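Motility hub protein FimV (Pseudomonas aeruginosa, PDB 4MBQ) acts as an inner-membrane hub that activates the adenylate cyclase CyaB and supports type IV pilus assembly and twitching motility, here represented by its C-terminal tetratricopeptide-repeat piece. Local coordinates at residues D39-D42 / E43-A46. Sequence-based numbering, arbitrary orientation.
Sequences DILD and EVLA
Leu41 and Val44 meet on the inner face of helix 34-47, the middle of three helices in this tetratricopeptide-repeat piece of FimV. Their contact is a loose brush of methyl groups: Leu41 CD2 stands 4.5 Å from Val44 CG2, and both side chains also pack on the neighbouring helices, Leu41 on Ala25 of helix 15-30 and on Leu59 and Leu60 of helix 50-62, Val44 on Leu22 and Ala56. Branched aliphatic residues suit a face buried from two directions. With its CG1 anti to the backbone N (chi1 176°), Val44 turns CG2 back along the helix, 3.6 Å from Ile40 O. Ile40 O also accepts the hydrogen bond of Val44 N at 3.2 Å, the donor lying in the carbonyl plane, and a weak one from Glu43 N. One residue on, Leu41 O takes Leu45 N at 3.0 Å with a fairly straight N-H...O angle of 160°, and Leu45 leans its branch point over this oxygen, Leu45 CG lying 3.4 Å from Leu41 O, before its side chain touches Ala56. Ile40 continues the apolar face toward Tyr28 of its own chain and Tyr28 of a second subunit. The flank bearing Asp39 and Asp42 is exposed, as befits carboxylates. Glu43 sits at the border, where a long side chain can lie on the helix and still carry its charge across to helix 15-30: its extended chain runs back beside the preceding turn and OE1 forms a salt bridge with Lys21, while Glu43 CG rests 3.5 Å from Asp39 O.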
ATOM      1  N   ASP B  39      10.994  -8.839  -1.451  1.00 32.48           N
ATOM      2  CA  ASP B  39      11.546  -8.098  -2.583  1.00 34.25           C
ATOM      3  C   ASP B  39      11.649  -6.608  -2.269  1.00 35.12           C
ATOM      4  O   ASP B  39      12.644  -5.961  -2.595  1.00 33.25           O
ATOM      5  CB  ASP B  39      10.697  -8.314  -3.838  1.00 40.32           C
ATOM      6  CG  ASP B  39      10.661  -9.766  -4.277  1.00 52.90           C
ATOM      7  OD1 ASP B  39      11.444 -10.572  -3.732  1.00 59.56           O
ATOM      8  OD2 ASP B  39       9.857 -10.098  -5.174  1.00 53.91           O
ATOM      9  N   ILE B  40      10.617  -6.072  -1.625  1.00 34.29           N
ATOM     10  CA  ILE B  40      10.593  -4.664  -1.244  1.00 32.41           C
ATOM     11  C   ILE B  40      11.602  -4.363  -0.141  1.00 27.94           C
ATOM     12  O   ILE B  40      12.292  -3.343  -0.181  1.00 32.40           O
ATOM     13  CB  ILE B  40       9.192  -4.236  -0.774  1.00 31.93           C
ATOM     14  CG1 ILE B  40       8.207  -4.269  -1.941  1.00 44.27           C
ATOM     15  CG2 ILE B  40       9.227  -2.843  -0.175  1.00 32.47           C
ATOM     16  CD1 ILE B  40       6.887  -3.605  -1.627  1.00 54.36           C
ATOM     17  N   LEU B  41      11.680  -5.252   0.844  1.00 23.98           N
ATOM     18  CA  LEU B  41      12.602  -5.078   1.963  1.00 25.32           C
ATOM     19  C   LEU B  41      14.063  -5.157   1.527  1.00 23.15           C
ATOM     20  O   LEU B  41      14.933  -4.541   2.144  1.00 21.26           O
ATOM     21  CB  LEU B  41      12.311  -6.099   3.065  1.00 22.72           C
ATOM     22  CG  LEU B  41      11.015  -5.845   3.840  1.00 26.04           C
ATOM     23  CD1 LEU B  41      10.668  -7.021   4.742  1.00 25.48           C
ATOM     24  CD2 LEU B  41      11.125  -4.561   4.646  1.00 26.32           C
ATOM     25  N   ASP B  42      14.330  -5.914   0.464  1.00 26.42           N
ATOM     26  CA  ASP B  42      15.679  -6.002  -0.092  1.00 25.74           C
ATOM     27  C   ASP B  42      16.129  -4.619  -0.546  1.00 30.00           C
ATOM     28  O   ASP B  42      17.300  -4.265  -0.433  1.00 25.79           O
ATOM     29  CB  ASP B  42      15.717  -6.982  -1.269  1.00 27.53           C
ATOM     30  CG  ASP B  42      17.116  -7.179  -1.825  1.00 35.45           C
ATOM     31  OD1 ASP B  42      18.084  -7.140  -1.036  1.00 34.02           O
ATOM     32  OD2 ASP B  42      17.249  -7.375  -3.050  1.00 37.38           O
ATOM     33  N   GLU B  43      15.177  -3.837  -1.045  1.00 26.43           N
ATOM     34  CA  GLU B  43      15.459  -2.487  -1.513  1.00 27.61           C
ATOM     35  C   GLU B  43      15.683  -1.535  -0.338  1.00 32.89           C
ATOM     36  O   GLU B  43      16.538  -0.653  -0.400  1.00 30.34           O
ATOM     37  CB  GLU B  43      14.323  -1.996  -2.410  1.00 30.17           C
ATOM     38  CG  GLU B  43      14.043  -2.928  -3.582  1.00 39.84           C
ATOM     39  CD  GLU B  43      12.923  -2.438  -4.478  1.00 42.64           C
ATOM     40  OE1 GLU B  43      12.278  -1.426  -4.133  1.00 39.24           O
ATOM     41  OE2 GLU B  43      12.690  -3.068  -5.532  1.00 42.18           O
ATOM     42  N   VAL B  44      14.923  -1.726   0.735  1.00 27.74           N
ATOM     43  CA  VAL B  44      15.092  -0.921   1.943  1.00 25.43           C
ATOM     44  C   VAL B  44      16.491  -1.109   2.540  1.00 27.00           C
ATOM     45  O   VAL B  44      17.134  -0.144   2.962  1.00 25.85           O
ATOM     46  CB  VAL B  44      14.016  -1.255   2.998  1.00 24.53           C
ATOM     47  CG1 VAL B  44      14.264  -0.477   4.282  1.00 28.67           C
ATOM     48  CG2 VAL B  44      12.632  -0.956   2.450  1.00 27.01           C
ATOM     49  N   LEU B  45      16.962  -2.353   2.554  1.00 26.52           N
ATOM     50  CA  LEU B  45      18.293  -2.675   3.068  1.00 27.59           C
ATOM     51  C   LEU B  45      19.393  -1.915   2.332  1.00 28.10           C
ATOM     52  O   LEU B  45      20.389  -1.512   2.932  1.00 34.50           O
ATOM     53  CB  LEU B  45      18.560  -4.177   2.963  1.00 28.90           C
ATOM     54  CG  LEU B  45      17.761  -5.101   3.883  1.00 29.41           C
ATOM     55  CD1 LEU B  45      18.126  -6.550   3.610  1.00 26.58           C
ATOM     56  CD2 LEU B  45      18.007  -4.749   5.342  1.00 24.67           C
ATOM     57  N   ALA B  46      19.205  -1.725   1.031  1.00 27.55           N
ATOM     58  CA  ALA B  46      20.193  -1.047   0.204  1.00 30.35           C
ATOM     59  C   ALA B  46      20.028   0.472   0.213  1.00 35.53           C
ATOM     60  O   ALA B  46      20.980   1.205  -0.056  1.00 35.64           O
ATOM     61  CB  ALA B  46      20.134  -1.575  -1.225  1.00 33.85           C
TER